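Local coordinates for protein putative Acetyltransferase (Pyrococcus horikoshii, PDB 3DDD) that probably acts as an acyltransferase of the GNAT family, and binds coenzyme A in a pocket of its N-terminal half, at residues F81-N84 with K85-W88; L111-I114 with G115-V119; R265-L268 with G269-E273; E273-V276 with D277-Y280. All coordinates share one frame; numbering follows the deposited sequence.

Overall arrangement
Contacts 1 and 2 lie side by side in the coenzyme A-binding GNAT region: the hairpin ring of Phe82 rests on the helix, with Phe82 CZ 3.7 Å from Gly115 CA. Contact 1 also meets contact 3, where Trp88 CZ2 lies 3.4 Å from Arg265 CZ, and the side chain of Trp88 is about 9 Å from the bound coenzyme A. Contact 2 touches contact 3 through Arg116 NH2 and Leu268 CD2, 3.6 Å apart. Contact 3, which thus adjoins both, runs into contact 4 through the shared Glu273. Contact 4 lies away from the coenzyme A sites, at strand 279-281, which pairs with strand 212-218; its centre is about 25 Å from that of contact 2.

Contact 1: residues F81-N84 with K85-W88; sequences FFYN and KQAW
Phe81 and Trp88 face each other as an antiparallel hydrogen-bonded pair near the turn of a beta hairpin, formed by strands 73-82 and 86-94 of the GNAT fold. Phe81 N donates to Trp88 O at 2.8 Å, and Trp88 N returns a bond of equal length to Phe81 O; the N-H...O angles are 158° and 159°. Phe81 O is approached by Ala87 CA as well, in a CA-H...O contact of 3.1 Å. Closer to the turn, Tyr83 N donates to Gln86 O at 2.8 Å, which closes the two-residue reversal made by Asn84 and Lys85.

Between these bonds sits the non-hydrogen-bonded pair Phe82 and Ala87. Their side chains share one face of the sheet, and Ala87 CB lies 3.6 Å from Phe82 CD1, at an oblique approach to the ring.

Beside the turn, Gln86 CG reaches Tyr83 CD2 at 4.0 Å. The first torsion of Gln86 sets CG between the backbone N and carbonyl carbon, and the chain then runs on extended; the amide plane makes 67° with the Tyr83 ring. The polar ends are held from outside the hairpin: Tyr83 OH bonds to Lys287 O, and Gln86 OE1 accepts from Arg123 NH1. Asp181 takes the backbone N-H groups of Asn84 and Lys85 on its two carboxylate oxygens, which ties the reversal to the loop that carries Asp181. Phe81 O, besides its bond to Trp88 N, stands 4.0 Å above the plane of the Tyr83 ring, offset toward the rim.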
loop_
_atom_site.group_PDB
_atom_site.type_symbol
_atom_site.label_atom_id
_atom_site.label_comp_id
_atom_site.label_asym_id
_atom_site.label_seq_id
_atom_site.Cartn_x
_atom_site.Cartn_y
_atom_site.Cartn_z
ATOM N N PHE A 81 -0.733 -2.576 9.031
ATOM C CA PHE A 81 -0.531 -3.913 8.486
ATOM C C PHE A 81 0.805 -4.446 9.007
ATOM O O PHE A 81 1.843 -3.840 8.785
ATOM C CB PHE A 81 -0.566 -3.885 6.943
ATOM C CG PHE A 81 -1.838 -3.293 6.383
ATOM C CD1 PHE A 81 -2.999 -4.037 6.339
ATOM C CD2 PHE A 81 -1.877 -1.978 5.933
ATOM C CE1 PHE A 81 -4.178 -3.485 5.857
ATOM C CE2 PHE A 81 -3.030 -1.432 5.430
ATOM C CZ PHE A 81 -4.182 -2.173 5.386
ATOM N N PHE A 82 0.750 -5.562 9.726
ATOM C CA PHE A 82 1.940 -6.180 10.328
ATOM C C PHE A 82 2.611 -7.249 9.499
ATOM O O PHE A 82 1.968 -8.158 8.983
ATOM C CB PHE A 82 1.594 -6.810 11.678
ATOM C CG PHE A 82 1.322 -5.810 12.727
ATOM C CD1 PHE A 82 2.362 -5.162 13.347
ATOM C CD2 PHE A 82 0.016 -5.469 13.041
ATOM C CE1 PHE A 82 2.105 -4.189 14.291
ATOM C CE2 PHE A 82 -0.252 -4.523 13.968
ATOM C CZ PHE A 82 0.787 -3.878 14.607
ATOM N N TYR A 83 3.917 -7.126 9.391
ATOM C CA TYR A 83 4.776 -8.203 8.914
ATOM C C TYR A 83 5.672 -8.635 10.107
ATOM O O TYR A 83 5.339 -8.364 11.282
ATOM C CB TYR A 83 5.559 -7.721 7.690
ATOM C CG TYR A 83 4.675 -7.028 6.706
ATOM C CD1 TYR A 83 3.663 -7.721 6.060
ATOM C CD2 TYR A 83 4.802 -5.658 6.456
ATOM C CE1 TYR A 83 2.825 -7.092 5.179
ATOM C CE2 TYR A 83 3.971 -5.012 5.553
ATOM C CZ TYR A 83 2.977 -5.732 4.921
ATOM O OH TYR A 83 2.135 -5.105 4.046
ATOM N N ASN A 84 6.796 -9.279 9.839
ATOM C CA ASN A 84 7.569 -9.903 10.925
ATOM C C ASN A 84 8.390 -8.890 11.686
ATOM O O ASN A 84 8.528 -8.986 12.893
ATOM C CB ASN A 84 8.492 -11.011 10.393
ATOM C CG ASN A 84 7.734 -12.135 9.691
ATOM O OD1 ASN A 84 6.527 -12.259 9.829
ATOM N ND2 ASN A 84 8.451 -12.959 8.938
ATOM N N LYS A 85 8.923 -7.915 10.969
ATOM C CA LYS A 85 9.899 -6.982 11.516
ATOM C C LYS A 85 9.403 -5.557 11.491
ATOM O O LYS A 85 9.968 -4.689 12.144
ATOM C CB LYS A 85 11.150 -7.028 10.659
ATOM C CG LYS A 85 11.889 -8.384 10.640
ATOM C CD LYS A 85 13.247 -8.244 9.926
ATOM C CE LYS A 85 13.793 -9.606 9.480
ATOM N NZ LYS A 85 12.981 -10.128 8.330
ATOM N N GLN A 86 8.388 -5.306 10.669
ATOM C CA GLN A 86 7.870 -3.963 10.453
ATOM C C GLN A 86 6.352 -3.995 10.302
ATOM O O GLN A 86 5.744 -5.057 10.067
ATOM C CB GLN A 86 8.517 -3.358 9.202
ATOM C CG GLN A 86 8.174 -4.108 7.903
ATOM C CD GLN A 86 8.900 -3.582 6.694
ATOM O OE1 GLN A 86 9.430 -2.479 6.708
ATOM N NE2 GLN A 86 8.903 -4.364 5.621
ATOM N N ALA A 87 5.746 -2.830 10.465
ATOM C CA ALA A 87 4.333 -2.616 10.098
ATOM C C ALA A 87 4.283 -1.446 9.149
ATOM O O ALA A 87 5.149 -0.569 9.194
ATOM C CB ALA A 87 3.468 -2.341 11.315
ATOM N N TRP A 88 3.275 -1.461 8.279
ATOM C CA TRP A 88 2.964 -0.337 7.397
ATOM C C TRP A 88 1.699 0.352 7.874
ATOM O O TRP A 88 0.712 -0.297 8.186
ATOM C CB TRP A 88 2.749 -0.813 5.940
ATOM C CG TRP A 88 3.419 0.055 4.969
ATOM C CD1 TRP A 88 2.873 1.111 4.285
ATOM C CD2 TRP A 88 4.792 0.023 4.618
ATOM N NE1 TRP A 88 3.819 1.699 3.508
ATOM C CE2 TRP A 88 5.004 1.045 3.678
ATOM C CE3 TRP A 88 5.853 -0.820 4.942
ATOM C CZ2 TRP A 88 6.237 1.300 3.140
ATOM C CZ3 TRP A 88 7.074 -0.583 4.372
ATOM C CH2 TRP A 88 7.250 0.449 3.468
#

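Contact 2: residues L111-I114 with G115-V119; sequences LLEI and GRRKV. With EDO (1,2-ethanediol), chain E.
Arg117 folds back along the helix over Glu113 and Ile114, one turn before it. Its CB starts 3.7 Å from Ile114 O. With chi1 at -85°, CG stands beside the backbone N, and the chain then bends at chi3, which sets the course of NE past Glu113 O. Arg117 CG and CZ are each 4.0 Å from Glu113 O, which sits 3.9 Å above one face of the guanidinium, offset toward the rim. Beyond CZ the tip divides. NH1 comes to 4.0 Å from Ile114 CG1, while NH2 lies the same distance from Glu113 CG. The carboxylate and guanidinium planes are only 21° apart, yet Glu113 OE1 is 4.6 Å from Arg117 NH2 and well out of its plane, so at most the opposite charges attract over this gap.

Arg116 also turns back, its CG 3.2 Å from Leu112 O, the oxygen that accepts from Arg116 N at 2.9 Å. Farther on, Gly115 O takes both Lys118 N and Val119 N, and Val119 O accepts from an ethanediol, probably of crystallisation origin. The inner side of the helix packs on both hairpin strands, Ile114 on Phe82 and Leu112 on Ile89. This helix belongs to the beta-alpha-beta unit of strand 86-94, helix 103-118 and strand 121-126, the coenzyme A-binding core of GNAT folds; Gly104 and Thr105 near its start bind the coenzyme.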
loop_
_atom_site.group_PDB
_atom_site.type_symbol
_atom_site.label_atom_id
_atom_site.label_comp_id
_atom_site.label_asym_id
_atom_site.label_seq_id
_atom_site.Cartn_x
_atom_site.Cartn_y
_atom_site.Cartn_z
ATOM N N LEU A 111 -2.889 3.926 16.263
ATOM C CA LEU A 111 -2.287 2.926 15.408
ATOM C C LEU A 111 -0.851 2.666 15.817
ATOM O O LEU A 111 -0.409 1.519 15.837
ATOM C CB LEU A 111 -2.374 3.361 13.938
ATOM C CG LEU A 111 -3.789 3.383 13.326
ATOM C CD1 LEU A 111 -3.782 4.126 11.936
ATOM C CD2 LEU A 111 -4.237 1.964 13.170
ATOM N N LEU A 112 -0.130 3.735 16.136
ATOM C CA LEU A 112 1.270 3.647 16.558
ATOM C C LEU A 112 1.390 2.904 17.878
ATOM O O LEU A 112 2.406 2.250 18.149
ATOM C CB LEU A 112 1.828 5.064 16.791
ATOM C CG LEU A 112 3.177 5.426 16.242
ATOM C CD1 LEU A 112 3.147 5.047 14.752
ATOM C CD2 LEU A 112 3.455 6.954 16.502
ATOM N N GLU A 113 0.390 3.115 18.735
ATOM C CA GLU A 113 0.334 2.522 20.061
ATOM C C GLU A 113 0.253 1.027 19.959
ATOM O O GLU A 113 0.914 0.307 20.718
ATOM C CB GLU A 113 -0.879 3.053 20.831
ATOM C CG GLU A 113 -0.907 2.692 22.299
ATOM C CD GLU A 113 -2.028 3.404 23.058
ATOM O OE1 GLU A 113 -3.176 3.472 22.541
ATOM O OE2 GLU A 113 -1.735 3.926 24.160
ATOM N N ILE A 114 -0.613 0.578 19.052
ATOM C CA ILE A 114 -0.743 -0.835 18.689
ATOM C C ILE A 114 0.527 -1.389 18.056
ATOM O O ILE A 114 0.931 -2.491 18.372
ATOM C CB ILE A 114 -1.907 -1.046 17.663
ATOM C CG1 ILE A 114 -3.274 -0.812 18.340
ATOM C CG2 ILE A 114 -1.831 -2.425 16.992
ATOM C CD1 ILE A 114 -4.377 -0.444 17.355
ATOM N N GLY A 115 1.111 -0.638 17.128
ATOM C CA GLY A 115 2.309 -1.059 16.401
ATOM C C GLY A 115 3.571 -1.212 17.252
ATOM O O GLY A 115 4.328 -2.169 17.075
ATOM N N ARG A 116 3.796 -0.258 18.161
ATOM C CA ARG A 116 4.945 -0.271 19.056
ATOM C C ARG A 116 5.018 -1.474 19.997
ATOM O O ARG A 116 6.096 -1.868 20.398
ATOM C CB ARG A 116 4.926 0.969 19.924
ATOM C CG ARG A 116 5.435 2.228 19.288
ATOM C CD ARG A 116 5.332 3.373 20.334
ATOM N NE ARG A 116 5.703 4.693 19.824
ATOM C CZ ARG A 116 6.956 5.062 19.545
ATOM N NH1 ARG A 116 7.979 4.209 19.651
ATOM N NH2 ARG A 116 7.194 6.287 19.120
ATOM N N ARG A 117 3.882 -2.018 20.398
ATOM C CA ARG A 117 3.863 -3.219 21.230
ATOM C C ARG A 117 4.381 -4.427 20.481
ATOM O O ARG A 117 4.823 -5.379 21.109
ATOM C CB ARG A 117 2.447 -3.619 21.583
ATOM C CG ARG A 117 1.781 -3.001 22.744
ATOM C CD ARG A 117 0.301 -3.410 22.659
ATOM N NE ARG A 117 -0.445 -2.340 23.234
ATOM C CZ ARG A 117 -1.617 -1.910 22.825
ATOM N NH1 ARG A 117 -2.256 -2.493 21.831
ATOM N NH2 ARG A 117 -2.150 -0.884 23.470
ATOM N N LYS A 118 4.212 -4.444 19.153
ATOM C CA LYS A 118 4.528 -5.634 18.369
ATOM C C LYS A 118 5.833 -5.562 17.556
ATOM O O LYS A 118 6.569 -6.555 17.470
ATOM C CB LYS A 118 3.349 -6.038 17.484
ATOM C CG LYS A 118 3.368 -7.564 17.194
ATOM C CD LYS A 118 2.392 -8.007 16.089
ATOM C CE LYS A 118 0.929 -7.712 16.408
ATOM N NZ LYS A 118 0.042 -8.535 15.518
ATOM N N VAL A 119 6.143 -4.400 16.995
ATOM C CA VAL A 119 7.319 -4.256 16.139
ATOM C C VAL A 119 8.140 -3.026 16.455
ATOM O O VAL A 119 7.636 -2.077 17.037
ATOM C CB VAL A 119 6.939 -4.207 14.627
ATOM C CG1 VAL A 119 6.266 -5.495 14.206
ATOM C CG2 VAL A 119 6.064 -2.991 14.304
HETATM C C1 EDO E . 7.857 1.189 16.420
HETATM O O1 EDO E . 8.161 0.755 17.743
HETATM C C2 EDO E . 8.404 2.593 16.241
HETATM O O2 EDO E . 9.799 2.636 16.560
#

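Contact 3: residues R265-L268 with G269-E273; sequences RMRL and GSKIE
Gly269 O is gripped twice by one linked set of donors: Arg267 NE at 2.9 Å, and an ordered water at 2.8 Å. The site lies where the chain leaves strand 258-267, which runs between strands 121-126 and 140-149, and turns a corner at Leu268 into the loop that leads to strand 279-281. The same water accepts from Arg267 NH2 at 3.0 Å, so the arginine reaches the carbonyl once directly and once through the water. Together with a salt bridge from Arg267 NH1 to Glu142 OE2, these bonds would hold the rotation of its guanidinium.

The direct bond is moderately bent, with an N-H...O angle of 150°. The oxygen lies close to the guanidinium plane, but NE stands above the carbonyl plane, off the lone-pair directions. Arg267 gets there because CG is anti to the backbone N and the chain then bends at chi3 (80°), which swings NE back toward the loop. On the way CD passes 3.6 Å from Ser270 O.

Gly269 itself has a positive phi of 114°, in a region of backbone angles that glycine readily adopts. Farther along, Ser270 O accepts from Thr121 OG1. Ser270 thus ties the loop to strand 121-126, while Arg267 is tied through Glu142 to strand 140-149.

Lys271 covers the guanidinium with its aliphatic part. Its like-charged NZ stays 4.9 Å from Arg267 NH2, while Lys271 CG sits over the centre of one guanidinium face, 3.4 Å from Arg267 CZ.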
loop_
_atom_site.group_PDB
_atom_site.type_symbol
_atom_site.label_atom_id
_atom_site.label_comp_id
_atom_site.label_asym_id
_atom_site.label_seq_id
_atom_site.Cartn_x
_atom_site.Cartn_y
_atom_site.Cartn_z
ATOM N N ARG A 265 8.375 7.919 1.307
ATOM C CA ARG A 265 8.384 6.806 2.205
ATOM C C ARG A 265 9.081 7.318 3.448
ATOM O O ARG A 265 9.991 8.105 3.354
ATOM C CB ARG A 265 9.096 5.613 1.579
ATOM C CG ARG A 265 9.177 4.367 2.413
ATOM C CD ARG A 265 9.444 3.153 1.491
ATOM N NE ARG A 265 8.207 2.776 0.798
ATOM C CZ ARG A 265 7.954 1.595 0.249
ATOM N NH1 ARG A 265 8.867 0.628 0.267
ATOM N NH2 ARG A 265 6.751 1.373 -0.293
HETATM N N MSE A 266 8.591 6.911 4.612
HETATM C CA MSE A 266 9.112 7.391 5.896
HETATM C C MSE A 266 9.176 6.250 6.900
HETATM O O MSE A 266 8.498 5.238 6.739
HETATM C CB MSE A 266 8.203 8.488 6.444
HETATM C CG MSE A 266 8.008 9.679 5.529
HETATM SE SE MSE A 266 6.903 11.032 6.316
HETATM C CE MSE A 266 8.272 12.032 7.245
ATOM N N ARG A 267 9.975 6.436 7.942
ATOM C CA ARG A 267 10.274 5.383 8.912
ATOM C C ARG A 267 10.362 5.901 10.339
ATOM O O ARG A 267 10.987 6.932 10.625
ATOM C CB ARG A 267 11.585 4.668 8.536
ATOM C CG ARG A 267 11.985 3.554 9.487
ATOM C CD ARG A 267 13.316 2.961 9.115
ATOM N NE ARG A 267 14.415 3.799 9.598
ATOM C CZ ARG A 267 15.101 4.656 8.859
ATOM N NH1 ARG A 267 14.883 4.780 7.567
ATOM N NH2 ARG A 267 16.065 5.362 9.416
ATOM N N LEU A 268 9.751 5.141 11.243
ATOM C CA LEU A 268 9.958 5.321 12.664
ATOM C C LEU A 268 10.561 4.031 13.223
ATOM O O LEU A 268 9.929 2.972 13.229
ATOM C CB LEU A 268 8.673 5.703 13.388
ATOM C CG LEU A 268 8.817 5.907 14.903
ATOM C CD1 LEU A 268 9.822 7.030 15.275
ATOM C CD2 LEU A 268 7.464 6.158 15.524
ATOM N N GLY A 269 11.799 4.137 13.694
ATOM C CA GLY A 269 12.535 2.996 14.174
ATOM C C GLY A 269 13.737 2.692 13.294
ATOM O O GLY A 269 14.152 3.519 12.475
ATOM N N SER A 270 14.268 1.484 13.459
ATOM C CA SER A 270 15.505 1.066 12.796
ATOM C C SER A 270 15.257 0.629 11.357
ATOM O O SER A 270 14.229 0.026 11.043
ATOM C CB SER A 270 16.212 -0.054 13.602
ATOM O OG SER A 270 15.255 -0.954 14.158
ATOM N N LYS A 271 16.200 0.993 10.489
ATOM C CA LYS A 271 16.207 0.593 9.089
ATOM C C LYS A 271 16.065 -0.912 8.935
ATOM O O LYS A 271 16.665 -1.697 9.681
ATOM C CB LYS A 271 17.507 1.012 8.401
ATOM C CG LYS A 271 17.672 2.500 8.184
ATOM C CD LYS A 271 18.841 2.819 7.247
ATOM C CE LYS A 271 19.217 4.306 7.332
ATOM N NZ LYS A 271 19.584 4.881 5.988
ATOM N N ILE A 272 15.259 -1.276 7.955
ATOM C CA ILE A 272 15.050 -2.642 7.539
ATOM C C ILE A 272 15.974 -2.901 6.356
ATOM O O ILE A 272 16.007 -2.118 5.424
ATOM C CB ILE A 272 13.560 -2.856 7.086
ATOM C CG1 ILE A 272 12.600 -2.755 8.294
ATOM C CG2 ILE A 272 13.400 -4.180 6.329
ATOM C CD1 ILE A 272 13.052 -3.540 9.544
ATOM N N GLU A 273 16.725 -3.996 6.406
ATOM C CA GLU A 273 17.541 -4.434 5.278
ATOM C C GLU A 273 16.607 -4.798 4.104
ATOM O O GLU A 273 15.852 -5.736 4.203
ATOM C CB GLU A 273 18.409 -5.636 5.710
ATOM C CG GLU A 273 19.528 -6.044 4.714
ATOM C CD GLU A 273 20.296 -7.338 5.115
ATOM O OE1 GLU A 273 20.159 -7.814 6.277
ATOM O OE2 GLU A 273 21.050 -7.869 4.256
HETATM O O HOH W 1 15.602 5.914 12.304
#

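Contact 4: residues E273-V276 with D277-Y280; sequences EEKV and DIYY
Lys275 and Asp277 form the charged part of this contact, a salt bridge in which NZ straddles the carboxylate. NZ lies 2.6 Å from Asp277 OD2 and 2.7 Å from Asp277 OD1, on the syn side of each oxygen. The lysine leaves the backbone with CG anti to N (chi1 -168°) and curls over only at its end. Asp277 was modelled in two conformers, so the bridge applies to the one described and is uncertain for the other.

Backbone hydrogen bonds come next. Ile278 N donates to Lys275 O at 3.2 Å, and Tyr279 N makes a weak bond of the same length to Val276 O. Each spans three residues, so the two enclose overlapping beta turns that bend the chain ahead of strand 279-281.

The remaining contacts are of side-chain carbons. Ile278 CG1 approaches a carbonyl, 3.2 Å from Lys275 O, and lies 4.0 Å from Lys275 CG. The apolar pair is looser, Val276 CG2 standing 4.5 Å from Tyr279 CB. The tyrosine ring leads away, and its hydroxyl bonds to the terminal carboxylate of Gly288 and to Arg183. Ile278 also packs on Ile174 and Ala178 of helix 169-179. The whole is a turn that delivers the chain into strand 279-281, which pairs antiparallel with strand 212-218 in the sheet of the second GNAT domain.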
loop_
_atom_site.group_PDB
_atom_site.type_symbol
_atom_site.label_atom_id
_atom_site.label_comp_id
_atom_site.label_asym_id
_atom_site.label_seq_id
_atom_site.Cartn_x
_atom_site.Cartn_y
_atom_site.Cartn_z
ATOM N N GLU A 273 16.725 -3.996 6.406
ATOM C CA GLU A 273 17.541 -4.434 5.278
ATOM C C GLU A 273 16.607 -4.798 4.104
ATOM O O GLU A 273 15.852 -5.736 4.203
ATOM C CB GLU A 273 18.409 -5.636 5.710
ATOM C CG GLU A 273 19.528 -6.044 4.714
ATOM C CD GLU A 273 20.296 -7.338 5.115
ATOM O OE1 GLU A 273 20.159 -7.814 6.277
ATOM O OE2 GLU A 273 21.050 -7.869 4.256
ATOM N N GLU A 274 16.632 -4.017 3.031
ATOM C CA GLU A 274 15.848 -4.297 1.832
ATOM C C GLU A 274 16.757 -4.262 0.609
ATOM O O GLU A 274 17.820 -3.679 0.656
ATOM C CB GLU A 274 14.691 -3.291 1.685
ATOM C CG GLU A 274 15.111 -1.837 1.541
ATOM C CD GLU A 274 13.934 -0.873 1.498
ATOM O OE1 GLU A 274 12.760 -1.319 1.562
ATOM O OE2 GLU A 274 14.186 0.344 1.388
ATOM N N LYS A 275 16.354 -4.899 -0.483
ATOM C CA LYS A 275 17.196 -4.911 -1.682
ATOM C C LYS A 275 16.476 -4.163 -2.804
ATOM O O LYS A 275 15.832 -4.736 -3.677
ATOM C CB LYS A 275 17.588 -6.338 -2.067
ATOM C CG LYS A 275 18.694 -6.380 -3.126
ATOM C CD LYS A 275 19.298 -7.780 -3.330
ATOM C CE LYS A 275 20.312 -7.819 -4.492
ATOM N NZ LYS A 275 20.863 -6.462 -4.857
ATOM N N VAL A 276 16.582 -2.851 -2.733
ATOM C CA VAL A 276 15.710 -1.955 -3.472
ATOM C C VAL A 276 16.108 -1.857 -4.964
ATOM O O VAL A 276 15.321 -1.397 -5.787
ATOM C CB VAL A 276 15.702 -0.556 -2.799
ATOM C CG1 VAL A 276 17.033 0.181 -3.076
ATOM C CG2 VAL A 276 14.476 0.251 -3.239
ATOM N N ASP A 277 17.333 -2.294 -5.276
ATOM C CA ASP A 277 17.816 -2.380 -6.656
ATOM C C ASP A 277 17.045 -3.414 -7.469
ATOM O O ASP A 277 16.866 -3.246 -8.674
ATOM C CB ASP A 277 19.354 -2.625 -6.733
ATOM C CG ASP A 277 19.810 -3.914 -6.050
ATOM O OD1 ASP A 277 19.810 -3.951 -4.804
ATOM O OD2 ASP A 277 20.216 -4.875 -6.749
ATOM N N ILE A 278 16.529 -4.449 -6.810
ATOM C CA ILE A 278 15.689 -5.446 -7.506
ATOM C C ILE A 278 14.188 -5.186 -7.406
ATOM O O ILE A 278 13.377 -5.968 -7.921
ATOM C CB ILE A 278 16.011 -6.922 -7.097
ATOM C CG1 ILE A 278 15.676 -7.234 -5.629
ATOM C CG2 ILE A 278 17.478 -7.253 -7.441
ATOM C CD1 ILE A 278 15.640 -8.748 -5.355
ATOM N N TYR A 279 13.834 -4.098 -6.721
ATOM C CA TYR A 279 12.473 -3.807 -6.321
ATOM C C TYR A 279 12.010 -2.670 -7.202
ATOM O O TYR A 279 12.431 -1.521 -6.990
ATOM C CB TYR A 279 12.435 -3.388 -4.851
ATOM C CG TYR A 279 11.056 -3.292 -4.203
ATOM C CD1 TYR A 279 9.934 -3.919 -4.746
ATOM C CD2 TYR A 279 10.904 -2.658 -2.997
ATOM C CE1 TYR A 279 8.699 -3.867 -4.092
ATOM C CE2 TYR A 279 9.679 -2.600 -2.340
ATOM C CZ TYR A 279 8.585 -3.204 -2.886
ATOM O OH TYR A 279 7.373 -3.128 -2.232
ATOM N N TYR A 280 11.177 -3.004 -8.198
ATOM C CA TYR A 280 10.817 -2.085 -9.285
ATOM C C TYR A 280 9.472 -1.428 -9.077
ATOM O O TYR A 280 9.286 -0.319 -9.502
ATOM C CB TYR A 280 10.797 -2.801 -10.642
ATOM C CG TYR A 280 12.161 -3.090 -11.177
ATOM C CD1 TYR A 280 12.900 -4.160 -10.697
ATOM C CD2 TYR A 280 12.735 -2.275 -12.128
ATOM C CE1 TYR A 280 14.178 -4.419 -11.158
ATOM C CE2 TYR A 280 14.030 -2.525 -12.595
ATOM C CZ TYR A 280 14.734 -3.601 -12.111
ATOM O OH TYR A 280 16.009 -3.867 -12.571
#